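Local coordinates for gamma-glutamyltranspeptidase (Streptomyces lincolnensis, PDB 6J3A), which probably cleaves or transfers gamma-glutamyl-type amide groups, as an LmbA-like gamma-glutamyltranspeptidase homologue of the N-terminal nucleophile (Ntn) class, at residues 6-9 against 13-16; 23-28 against 131-136; 35-40 against 116-121; 43-48 against 190-195. All blocks are in the same frame, centred on the assembly; numbering follows the deposited sequence.

Contact 1 (6-9 against 13-16); sequences PTLQ and GMVS
Leu8 and Met14 mark the closest backbone approach of 6-9 and 13-16, with CA atoms 8.2 Å apart and no hydrogen bond between the two strands. The spacing fits strands facing one another from two packed layers, as in the sandwich of Ntn hydrolases, and not a paired hairpin. The pairing partners agree: strand 8-10 lies beside strand 601-605, whereas Met14 bonds through its backbone to Val427 and Val15 to Val615. Met14 carries the contact. Its CB points toward 6-9, CG stands anti to the carbonyl carbon, and a bend at chi2 (-69°) turns the thioether so that SD lies 3.9 Å from Leu8 CB. The terminal methyl continues to the peptide backbone, CE meeting Gln9 C at 3.5 Å. Leu8 answers with its CB directed at Met14, so that a sulfur meets a methylene. Met14 also touches Leu601 and Ala603 of strand 601-605 and Val592 of strand 590-594. Gln9 turns its CB away, and its NE2 bonds to the oxygen of Arg524. The second subunit closes in here too, with Trp20 of that chain packing on Leu8 and giving its NE1 hydrogen to Gln9 O, the oxygen of the same carbonyl group whose carbon Met14 CE touches.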
loop_
_atom_site.group_PDB
_atom_site.type_symbol
_atom_site.label_atom_id
_atom_site.label_comp_id
_atom_site.label_asym_id
_atom_site.label_seq_id
_atom_site.Cartn_x
_atom_site.Cartn_y
_atom_site.Cartn_z
ATOM N N PRO A 6 -5.498 4.208 0.421
ATOM C CA PRO A 6 -6.897 4.064 0.058
ATOM C C PRO A 6 -7.446 2.826 0.723
ATOM O O PRO A 6 -6.679 1.943 1.115
ATOM C CB PRO A 6 -6.868 3.905 -1.460
ATOM C CG PRO A 6 -5.468 3.525 -1.809
ATOM C CD PRO A 6 -4.569 3.888 -0.676
ATOM N N THR A 7 -8.760 2.778 0.886
ATOM C CA THR A 7 -9.420 1.508 1.084
ATOM C C THR A 7 -9.442 0.903 -0.312
ATOM O O THR A 7 -10.241 1.301 -1.149
ATOM C CB THR A 7 -10.838 1.652 1.648
ATOM O OG1 THR A 7 -10.800 2.399 2.866
ATOM C CG2 THR A 7 -11.416 0.291 1.930
ATOM N N LEU A 8 -8.519 -0.020 -0.571
ATOM C CA LEU A 8 -8.413 -0.655 -1.894
ATOM C C LEU A 8 -9.732 -1.317 -2.271
ATOM O O LEU A 8 -10.420 -1.834 -1.411
ATOM C CB LEU A 8 -7.304 -1.713 -1.933
ATOM C CG LEU A 8 -5.887 -1.358 -1.465
ATOM C CD1 LEU A 8 -4.948 -2.513 -1.782
ATOM C CD2 LEU A 8 -5.392 -0.070 -2.088
ATOM N N GLN A 9 -10.075 -1.267 -3.553
ATOM C CA GLN A 9 -11.288 -1.877 -4.102
ATOM C C GLN A 9 -10.943 -2.674 -5.347
ATOM O O GLN A 9 -10.159 -2.214 -6.170
ATOM C CB GLN A 9 -12.282 -0.794 -4.468
ATOM C CG GLN A 9 -13.013 -0.227 -3.271
ATOM C CD GLN A 9 -13.917 0.920 -3.646
ATOM O OE1 GLN A 9 -13.509 1.840 -4.353
ATOM N NE2 GLN A 9 -15.145 0.882 -3.163
ATOM N N GLY A 13 -8.875 -10.267 -5.643
ATOM C CA GLY A 13 -8.442 -10.723 -4.327
ATOM C C GLY A 13 -7.915 -9.587 -3.480
ATOM O O GLY A 13 -7.487 -8.569 -4.011
ATOM N N MET A 14 -7.953 -9.758 -2.162
ATOM C CA MET A 14 -7.453 -8.738 -1.228
ATOM C C MET A 14 -6.744 -9.382 -0.048
ATOM O O MET A 14 -7.214 -10.393 0.483
ATOM C CB MET A 14 -8.587 -7.843 -0.719
ATOM C CG MET A 14 -9.153 -6.861 -1.740
ATOM S SD MET A 14 -8.024 -5.531 -2.191
ATOM C CE MET A 14 -8.862 -4.904 -3.646
ATOM N N VAL A 15 -5.609 -8.793 0.346
ATOM C CA VAL A 15 -4.848 -9.243 1.512
ATOM C C VAL A 15 -4.483 -8.061 2.412
ATOM O O VAL A 15 -4.125 -6.996 1.930
ATOM C CB VAL A 15 -3.571 -9.996 1.098
ATOM C CG1 VAL A 15 -2.832 -10.494 2.331
ATOM C CG2 VAL A 15 -3.895 -11.173 0.169
ATOM N N SER A 16 -4.569 -8.265 3.723
ATOM C CA SER A 16 -4.113 -7.280 4.683
ATOM C C SER A 16 -3.356 -7.952 5.832
ATOM O O SER A 16 -3.941 -8.727 6.591
ATOM C CB SER A 16 -5.293 -6.480 5.216
ATOM O OG SER A 16 -4.834 -5.362 5.950
#

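Contact 2 (23-28 against 131-136); sequences SQSAMA and LKYAVG
Tyr133 reaches across from helix 127-140 to Ser25 and Ala28 of helix 20-31, a helix-to-helix packing contact in the helical part of the Ntn-hydrolase fold. The backbones come nearest at Ser25 and Tyr133, whose CA atoms are 6.5 Å apart, and no hydrogen bond crosses. Tyr133 has its CG anti to the carbonyl carbon (chi1 -60°) and chi2 of -76°, which swings the ring out along helix 20-31 and lays one face over the Ser25 carbonyl. Ser25 O sits 4.0 Å above the ring plane, over its centre. The other face is backed by the preceding residue of its own helix, Lys132, with CG 4.2 Å above that side, so the ring is held between two groups. Ser25 itself puts CB 4.0 Å from Tyr133 CB, while its OG is turned back along its own helix (chi1 -66°) to bond to the Leu21 carbonyl. An alanine at Tyr133 would remove the ring and is likely to leave Ser25 O and the methyl of Ala28 beside a gap. Arg617 of the second subunit also packs on Tyr133, which places the contact close to the dimer interface. At the far end of the ring, Ala28 CB lies obliquely to it, 3.6 Å from Tyr133 OH.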
loop_
_atom_site.group_PDB
_atom_site.type_symbol
_atom_site.label_atom_id
_atom_site.label_comp_id
_atom_site.label_asym_id
_atom_site.label_seq_id
_atom_site.Cartn_x
_atom_site.Cartn_y
_atom_site.Cartn_z
ATOM N N SER A 23 1.917 -9.879 2.947
ATOM C CA SER A 23 0.742 -9.523 2.156
ATOM C C SER A 23 0.930 -9.920 0.712
ATOM O O SER A 23 0.101 -10.633 0.142
ATOM C CB SER A 23 0.487 -8.029 2.215
ATOM O OG SER A 23 -0.000 -7.653 3.476
ATOM N N GLN A 24 2.041 -9.457 0.139
ATOM C CA GLN A 24 2.315 -9.646 -1.280
ATOM C C GLN A 24 2.595 -11.107 -1.618
ATOM O O GLN A 24 2.305 -11.549 -2.733
ATOM C CB GLN A 24 3.479 -8.745 -1.725
ATOM C CG GLN A 24 3.809 -8.748 -3.221
ATOM C CD GLN A 24 2.584 -8.675 -4.127
ATOM O OE1 GLN A 24 1.821 -7.712 -4.068
ATOM N NE2 GLN A 24 2.389 -9.705 -4.973
ATOM N N SER A 25 3.145 -11.849 -0.656
ATOM C CA SER A 25 3.447 -13.265 -0.850
ATOM C C SER A 25 2.141 -14.053 -0.902
ATOM O O SER A 25 1.960 -14.918 -1.765
ATOM C CB SER A 25 4.354 -13.805 0.266
ATOM O OG SER A 25 5.640 -13.209 0.238
ATOM N N ALA A 26 1.231 -13.733 0.016
ATOM C CA ALA A 26 -0.119 -14.305 0.015
ATOM C C ALA A 26 -0.883 -13.941 -1.264
ATOM O O ALA A 26 -1.588 -14.765 -1.839
ATOM C CB ALA A 26 -0.882 -13.824 1.235
ATOM N N MET A 27 -0.720 -12.702 -1.709
ATOM C CA MET A 27 -1.346 -12.238 -2.937
ATOM C C MET A 27 -0.788 -12.968 -4.150
ATOM O O MET A 27 -1.530 -13.285 -5.075
ATOM C CB MET A 27 -1.118 -10.743 -3.099
ATOM C CG MET A 27 -1.866 -10.131 -4.259
ATOM S SD MET A 27 -3.621 -10.091 -3.908
ATOM C CE MET A 27 -4.288 -9.840 -5.549
ATOM N N ALA A 28 0.519 -13.211 -4.144
ATOM C CA ALA A 28 1.167 -14.015 -5.186
ATOM C C ALA A 28 0.488 -15.382 -5.366
ATOM O O ALA A 28 0.344 -15.865 -6.482
ATOM C CB ALA A 28 2.650 -14.192 -4.881
ATOM N N LEU A 131 4.736 -22.800 0.675
ATOM C CA LEU A 131 5.763 -22.361 1.611
ATOM C C LEU A 131 7.126 -21.960 0.987
ATOM O O LEU A 131 8.038 -21.579 1.718
ATOM C CB LEU A 131 5.831 -23.296 2.838
ATOM C CG LEU A 131 6.457 -24.678 2.879
ATOM C CD1 LEU A 131 7.948 -24.592 2.623
ATOM C CD2 LEU A 131 6.229 -25.276 4.256
ATOM N N LYS A 132 7.239 -21.966 -0.344
ATOM C CA LYS A 132 8.479 -21.519 -1.028
ATOM C C LYS A 132 8.853 -20.039 -0.794
ATOM O O LYS A 132 10.016 -19.665 -0.883
ATOM C CB LYS A 132 8.404 -21.795 -2.535
ATOM C CG LYS A 132 7.485 -20.862 -3.314
ATOM C CD LYS A 132 7.185 -21.397 -4.707
ATOM C CE LYS A 132 6.361 -20.409 -5.527
ATOM N NZ LYS A 132 5.266 -21.075 -6.281
ATOM N N TYR A 133 7.859 -19.213 -0.504
ATOM C CA TYR A 133 8.072 -17.783 -0.265
ATOM C C TYR A 133 8.905 -17.559 0.980
ATOM O O TYR A 133 9.920 -16.878 0.924
ATOM C CB TYR A 133 6.732 -17.052 -0.145
ATOM C CG TYR A 133 5.910 -17.182 -1.400
ATOM C CD1 TYR A 133 6.215 -16.429 -2.532
ATOM C CD2 TYR A 133 4.870 -18.102 -1.484
ATOM C CE1 TYR A 133 5.487 -16.564 -3.704
ATOM C CE2 TYR A 133 4.135 -18.245 -2.649
ATOM C CZ TYR A 133 4.447 -17.473 -3.758
ATOM O OH TYR A 133 3.722 -17.607 -4.921
ATOM N N ALA A 134 8.471 -18.161 2.087
ATOM C CA ALA A 134 9.197 -18.115 3.372
ATOM C C ALA A 134 10.608 -18.700 3.305
ATOM O O ALA A 134 11.539 -18.119 3.856
ATOM C CB ALA A 134 8.396 -18.830 4.447
ATOM N N VAL A 135 10.743 -19.847 2.636
ATOM C CA VAL A 135 12.046 -20.489 2.398
ATOM C C VAL A 135 13.029 -19.535 1.715
ATOM O O VAL A 135 14.184 -19.415 2.121
ATOM C CB VAL A 135 11.914 -21.747 1.501
ATOM C CG1 VAL A 135 13.285 -22.316 1.130
ATOM C CG2 VAL A 135 11.101 -22.833 2.191
ATOM N N GLY A 136 12.564 -18.898 0.649
ATOM C CA GLY A 136 13.351 -17.907 -0.090
ATOM C C GLY A 136 13.829 -16.746 0.767
ATOM O O GLY A 136 15.002 -16.385 0.725
#

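Contact 3 (35-40 against 116-121); sequences NAYDAA and MLLLRD
Tyr37 leans on Leu118, and Asp38 on Leu119, where the start of helix 36-50 meets helix 111-122; the closest backbone pair is Asp38 with Leu119, CA to CA 6.1 Å. Tyr37 can be followed outward. Its CB points at the other helix and lies 4.0 Å from Leu118 CG. CG stands anti to the carbonyl carbon (chi1 -50°), and the two side chains cross at about a right angle. There CD1 meets Leu118 CD1 at 4.0 Å, an oblique touch. Pro67 and Asn432 also touch this side chain, and at the tip OH forms a hydrogen bond with Met433 O.

Asp38 starts away from helix 111-122, but its carboxylate comes back, and OD1 ends 3.5 Å from Leu119 CD1, an oxygen resting on a methyl. That carboxylate belongs to a capping box. Asp38 OD2 accepts from Asn35 N through its anti lone pair, at 2.9 Å and 171°. In return Asp38 N donates to Asn35 OD1, also at 2.9 Å and nearly straight (163°). Tyr37 N reaches the same OD1 from the opposite face of its plane. Thr124 OG1 and Lys125 N add bonds to OD2 and OD1. A carboxylate so supplied with donors at a helix N-terminus is likely to stay ionised although buried.

Around the pair, Asn35 ND2 bonds to His122 O, Ala36 and Ala39 rest on Val426 of strand 424-428, Ala39 meets helix 20-31, and Leu119 packs on Ile209 of helix 205-217.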
loop_
_atom_site.group_PDB
_atom_site.type_symbol
_atom_site.label_atom_id
_atom_site.label_comp_id
_atom_site.label_asym_id
_atom_site.label_seq_id
_atom_site.Cartn_x
_atom_site.Cartn_y
_atom_site.Cartn_z
ATOM N N ASN A 35 -6.426 -20.152 -3.442
ATOM C CA ASN A 35 -7.574 -19.560 -2.749
ATOM C C ASN A 35 -7.119 -18.824 -1.498
ATOM O O ASN A 35 -5.925 -18.766 -1.230
ATOM C CB ASN A 35 -8.664 -20.621 -2.479
ATOM C CG ASN A 35 -8.246 -21.684 -1.479
ATOM O OD1 ASN A 35 -7.478 -21.436 -0.554
ATOM N ND2 ASN A 35 -8.782 -22.882 -1.655
ATOM N N ALA A 36 -8.062 -18.261 -0.743
ATOM C CA ALA A 36 -7.739 -17.455 0.446
ATOM C C ALA A 36 -6.960 -18.235 1.501
ATOM O O ALA A 36 -6.168 -17.667 2.252
ATOM C CB ALA A 36 -9.006 -16.872 1.059
ATOM N N TYR A 37 -7.195 -19.541 1.537
ATOM C CA TYR A 37 -6.592 -20.420 2.527
ATOM C C TYR A 37 -5.164 -20.765 2.121
ATOM O O TYR A 37 -4.256 -20.604 2.936
ATOM C CB TYR A 37 -7.497 -21.644 2.776
ATOM C CG TYR A 37 -8.916 -21.174 3.039
ATOM C CD1 TYR A 37 -9.199 -20.317 4.104
ATOM C CD2 TYR A 37 -9.950 -21.483 2.163
ATOM C CE1 TYR A 37 -10.479 -19.830 4.316
ATOM C CE2 TYR A 37 -11.235 -21.001 2.370
ATOM C CZ TYR A 37 -11.492 -20.173 3.448
ATOM O OH TYR A 37 -12.766 -19.699 3.654
ATOM N N ASP A 38 -4.961 -21.190 0.870
ATOM C CA ASP A 38 -3.610 -21.314 0.310
ATOM C C ASP A 38 -2.806 -20.050 0.616
ATOM O O ASP A 38 -1.663 -20.107 1.084
ATOM C CB ASP A 38 -3.652 -21.457 -1.201
ATOM C CG ASP A 38 -4.318 -22.721 -1.653
ATOM O OD1 ASP A 38 -3.914 -23.805 -1.204
ATOM O OD2 ASP A 38 -5.245 -22.645 -2.493
ATOM N N ALA A 39 -3.425 -18.910 0.337
ATOM C CA ALA A 39 -2.772 -17.621 0.487
ATOM C C ALA A 39 -2.334 -17.381 1.917
ATOM O O ALA A 39 -1.190 -17.021 2.170
ATOM C CB ALA A 39 -3.705 -16.511 0.040
ATOM N N ALA A 40 -3.257 -17.592 2.843
ATOM C CA ALA A 40 -3.004 -17.315 4.249
ATOM C C ALA A 40 -1.906 -18.208 4.836
ATOM O O ALA A 40 -1.114 -17.753 5.668
ATOM C CB ALA A 40 -4.281 -17.465 5.040
ATOM N N MET A 116 -1.489 -26.669 8.620
ATOM C CA MET A 116 -1.508 -27.902 7.846
ATOM C C MET A 116 -2.936 -28.361 7.655
ATOM O O MET A 116 -3.292 -28.814 6.578
ATOM C CB MET A 116 -0.702 -29.013 8.533
ATOM C CG MET A 116 0.810 -28.877 8.465
ATOM S SD MET A 116 1.479 -28.427 6.855
ATOM C CE MET A 116 1.605 -26.653 7.067
ATOM N N LEU A 117 -3.743 -28.257 8.709
ATOM C CA LEU A 117 -5.156 -28.626 8.619
ATOM C C LEU A 117 -5.881 -27.745 7.618
ATOM O O LEU A 117 -6.632 -28.239 6.775
ATOM C CB LEU A 117 -5.870 -28.530 9.975
ATOM C CG LEU A 117 -6.208 -29.828 10.718
ATOM C CD1 LEU A 117 -7.118 -29.503 11.888
ATOM C CD2 LEU A 117 -6.882 -30.891 9.862
ATOM N N LEU A 118 -5.651 -26.439 7.726
ATOM C CA LEU A 118 -6.241 -25.477 6.803
ATOM C C LEU A 118 -5.905 -25.820 5.356
ATOM O O LEU A 118 -6.792 -25.957 4.520
ATOM C CB LEU A 118 -5.781 -24.058 7.136
ATOM C CG LEU A 118 -6.597 -22.950 6.456
ATOM C CD1 LEU A 118 -8.032 -22.868 6.963
ATOM C CD2 LEU A 118 -5.915 -21.613 6.660
ATOM N N LEU A 119 -4.622 -25.982 5.083
ATOM C CA LEU A 119 -4.167 -26.361 3.757
ATOM C C LEU A 119 -4.818 -27.664 3.277
ATOM O O LEU A 119 -5.264 -27.754 2.147
ATOM C CB LEU A 119 -2.637 -26.483 3.731
ATOM C CG LEU A 119 -1.930 -26.460 2.367
ATOM C CD1 LEU A 119 -2.247 -25.195 1.580
ATOM C CD2 LEU A 119 -0.425 -26.583 2.538
ATOM N N ARG A 120 -4.905 -28.653 4.151
ATOM C CA ARG A 120 -5.405 -29.971 3.768
ATOM C C ARG A 120 -6.898 -29.966 3.454
ATOM O O ARG A 120 -7.328 -30.574 2.468
ATOM C CB ARG A 120 -5.120 -30.981 4.878
ATOM C CG ARG A 120 -5.414 -32.426 4.492
ATOM C CD ARG A 120 -5.525 -33.327 5.702
ATOM N NE ARG A 120 -6.628 -32.926 6.578
ATOM C CZ ARG A 120 -7.094 -33.628 7.609
ATOM N NH1 ARG A 120 -6.570 -34.806 7.939
ATOM N NH2 ARG A 120 -8.107 -33.141 8.321
ATOM N N ASP A 121 -7.673 -29.301 4.308
ATOM C CA ASP A 121 -9.138 -29.291 4.204
ATOM C C ASP A 121 -9.681 -28.236 3.237
ATOM O O ASP A 121 -10.587 -28.531 2.457
ATOM C CB ASP A 121 -9.781 -29.106 5.590
ATOM C CG ASP A 121 -9.598 -30.320 6.495
ATOM O OD1 ASP A 121 -9.067 -31.353 6.047
ATOM O OD2 ASP A 121 -9.992 -30.247 7.672
#

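Contact 4 (43-48 against 190-195); sequences GAFVLH and ATWKRL
Phe45 and His48, one turn apart on helix 36-50, both face Trp192 of helix 186-200, although the backbones stay well separated, with Phe45 CA 10.0 Å from Trp192 CA; the side chains bridge the distance. Earlier in the segment, Ala44 takes part indirectly, because its carbonyl oxygen lies 3.4 Å above the centre of the His48 ring. Phe45 comes next and makes the main contact. Its edge is directed at the face of the indole in a T-shaped arrangement, the planes at 73° and the centroid of the phenyl 5.3 Å from that of the six-membered ring. The closest atoms are Phe45 CE2 and Trp192 CZ2, 3.6 Å apart and off toward the rim of the indole. Trp192 CG stands anti to its carbonyl carbon (chi1 -60°), which carries the indole out between the helices. His48 closes the walk: its CE1 sits over one face of the Phe45 ring, 3.7 Å above the plane. A single water links polar atoms of the two segments. It accepts from Trp192 NE1 at 2.8 Å, donates to Phe45 O at 3.0 Å, and meets His48 ND1 in the plane of the imidazole at 2.8 Å. A leucine in place of Trp192 would lack both the indole face and NE1, and would probably leave the Phe45 edge less well packed and the water short of a donor. Helix 127-140 flanks the pair through Ala134 on Phe45 and Leu131 on Trp192, while helix 111-122 brings Phe112 and Met116 against Phe45, and Pro57 touches both His48 and Trp192.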
loop_
_atom_site.group_PDB
_atom_site.type_symbol
_atom_site.label_atom_id
_atom_site.label_comp_id
_atom_site.label_asym_id
_atom_site.label_seq_id
_atom_site.Cartn_x
_atom_site.Cartn_y
_atom_site.Cartn_z
ATOM N N GLY A 43 1.404 -16.708 3.504
ATOM C CA GLY A 43 1.646 -15.486 4.264
ATOM C C GLY A 43 2.103 -15.738 5.690
ATOM O O GLY A 43 2.959 -15.026 6.202
ATOM N N ALA A 44 1.538 -16.762 6.324
ATOM C CA ALA A 44 1.824 -17.075 7.727
ATOM C C ALA A 44 3.258 -17.512 7.940
ATOM O O ALA A 44 3.887 -17.121 8.915
ATOM C CB ALA A 44 0.885 -18.153 8.227
ATOM N N PHE A 45 3.760 -18.332 7.027
ATOM C CA PHE A 45 5.143 -18.784 7.080
ATOM C C PHE A 45 6.118 -17.670 6.685
ATOM O O PHE A 45 7.247 -17.632 7.159
ATOM C CB PHE A 45 5.333 -20.050 6.235
ATOM C CG PHE A 45 4.806 -21.295 6.900
ATOM C CD1 PHE A 45 3.450 -21.568 6.912
ATOM C CD2 PHE A 45 5.670 -22.181 7.544
ATOM C CE1 PHE A 45 2.959 -22.708 7.539
ATOM C CE2 PHE A 45 5.187 -23.328 8.164
ATOM C CZ PHE A 45 3.826 -23.593 8.167
ATOM N N VAL A 46 5.691 -16.764 5.821
ATOM C CA VAL A 46 6.468 -15.557 5.569
ATOM C C VAL A 46 6.550 -14.718 6.855
ATOM O O VAL A 46 7.629 -14.250 7.216
ATOM C CB VAL A 46 5.908 -14.761 4.367
ATOM C CG1 VAL A 46 6.532 -13.373 4.272
ATOM C CG2 VAL A 46 6.160 -15.536 3.077
ATOM N N LEU A 47 5.430 -14.567 7.556
ATOM C CA LEU A 47 5.417 -13.827 8.825
ATOM C C LEU A 47 6.400 -14.350 9.868
ATOM O O LEU A 47 6.986 -13.556 10.616
ATOM C CB LEU A 47 4.015 -13.805 9.432
ATOM C CG LEU A 47 3.002 -12.872 8.777
ATOM C CD1 LEU A 47 1.615 -13.170 9.314
ATOM C CD2 LEU A 47 3.357 -11.417 9.026
ATOM N N HIS A 48 6.575 -15.673 9.927
ATOM C CA HIS A 48 7.581 -16.264 10.828
ATOM C C HIS A 48 8.930 -15.612 10.551
ATOM O O HIS A 48 9.638 -15.183 11.468
ATOM C CB HIS A 48 7.748 -17.770 10.604
ATOM C CG HIS A 48 6.518 -18.569 10.865
ATOM N ND1 HIS A 48 6.270 -19.772 10.236
ATOM C CD2 HIS A 48 5.466 -18.343 11.685
ATOM C CE1 HIS A 48 5.108 -20.246 10.651
ATOM N NE2 HIS A 48 4.600 -19.399 11.531
ATOM N N ALA A 190 16.648 -24.481 5.970
ATOM C CA ALA A 190 17.009 -25.918 5.892
ATOM C C ALA A 190 15.926 -26.857 6.464
ATOM O O ALA A 190 15.679 -27.963 5.938
ATOM C CB ALA A 190 18.334 -26.167 6.598
ATOM N N THR A 191 15.288 -26.386 7.535
ATOM C CA THR A 191 14.250 -27.126 8.242
ATOM C C THR A 191 13.008 -27.382 7.383
ATOM O O THR A 191 12.484 -28.506 7.381
ATOM C CB THR A 191 13.846 -26.397 9.544
ATOM O OG1 THR A 191 15.004 -26.224 10.366
ATOM C CG2 THR A 191 12.784 -27.187 10.338
ATOM N N TRP A 192 12.524 -26.355 6.681
ATOM C CA TRP A 192 11.387 -26.541 5.761
ATOM C C TRP A 192 11.792 -27.367 4.540
ATOM O O TRP A 192 11.001 -28.155 4.031
ATOM C CB TRP A 192 10.756 -25.212 5.310
ATOM C CG TRP A 192 10.203 -24.321 6.397
ATOM C CD1 TRP A 192 10.243 -22.956 6.422
ATOM C CD2 TRP A 192 9.526 -24.717 7.600
ATOM N NE1 TRP A 192 9.637 -22.476 7.559
ATOM C CE2 TRP A 192 9.195 -23.536 8.302
ATOM C CE3 TRP A 192 9.179 -25.950 8.162
ATOM C CZ2 TRP A 192 8.539 -23.555 9.523
ATOM C CZ3 TRP A 192 8.521 -25.968 9.367
ATOM C CH2 TRP A 192 8.205 -24.780 10.037
ATOM N N LYS A 193 13.017 -27.182 4.071
ATOM C CA LYS A 193 13.499 -27.956 2.937
ATOM C C LYS A 193 13.516 -29.444 3.253
ATOM O O LYS A 193 13.052 -30.257 2.455
ATOM C CB LYS A 193 14.888 -27.499 2.507
ATOM C CG LYS A 193 14.884 -26.230 1.678
ATOM C CD LYS A 193 16.231 -26.073 1.008
ATOM C CE LYS A 193 16.425 -24.712 0.379
ATOM N NZ LYS A 193 17.881 -24.527 0.137
ATOM N N ARG A 194 14.047 -29.788 4.421
ATOM C CA ARG A 194 14.082 -31.176 4.848
ATOM C C ARG A 194 12.658 -31.718 4.987
ATOM O O ARG A 194 12.331 -32.784 4.445
ATOM C CB ARG A 194 14.840 -31.327 6.167
ATOM C CG ARG A 194 15.069 -32.788 6.530
ATOM C CD ARG A 194 15.838 -32.974 7.823
ATOM N NE ARG A 194 15.704 -34.344 8.326
ATOM C CZ ARG A 194 16.265 -34.802 9.445
ATOM N NH1 ARG A 194 17.015 -34.004 10.207
ATOM N NH2 ARG A 194 16.073 -36.068 9.805
ATOM N N LEU A 195 11.827 -30.968 5.706
ATOM C CA LEU A 195 10.401 -31.266 5.848
ATOM C C LEU A 195 9.813 -31.652 4.498
ATOM O O LEU A 195 9.276 -32.747 4.342
ATOM C CB LEU A 195 9.652 -30.057 6.424
ATOM C CG LEU A 195 8.241 -30.272 6.968
ATOM C CD1 LEU A 195 7.814 -29.080 7.809
ATOM C CD2 LEU A 195 7.219 -30.473 5.868
HETATM O O HOH W 1 8.382 -20.083 8.353
#

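From the N terminus, contact 1 closes a short loop, with three residues between its segments, and joins strands that probably belong to different layers; strand 13-17 then leads straight into helix 20-31, where Val15 packs against Ser23 and Ala26. Contact 2 spans 102 residues from that helix to helix 127-140. Contact 3 opens and closes within this span, joining the helix that follows 20-31 to the one that precedes 127-140. Contact 4 starts inside both spans but ends beyond them at helix 186-200, so it crosses contacts 2 and 3. The contacts also touch in space: Ala26 O lies 3.3 Å from Ala39 CB, and Phe45 CZ 3.9 Å from Met116 CE. Contacts 1 and 2 both reach the second subunit.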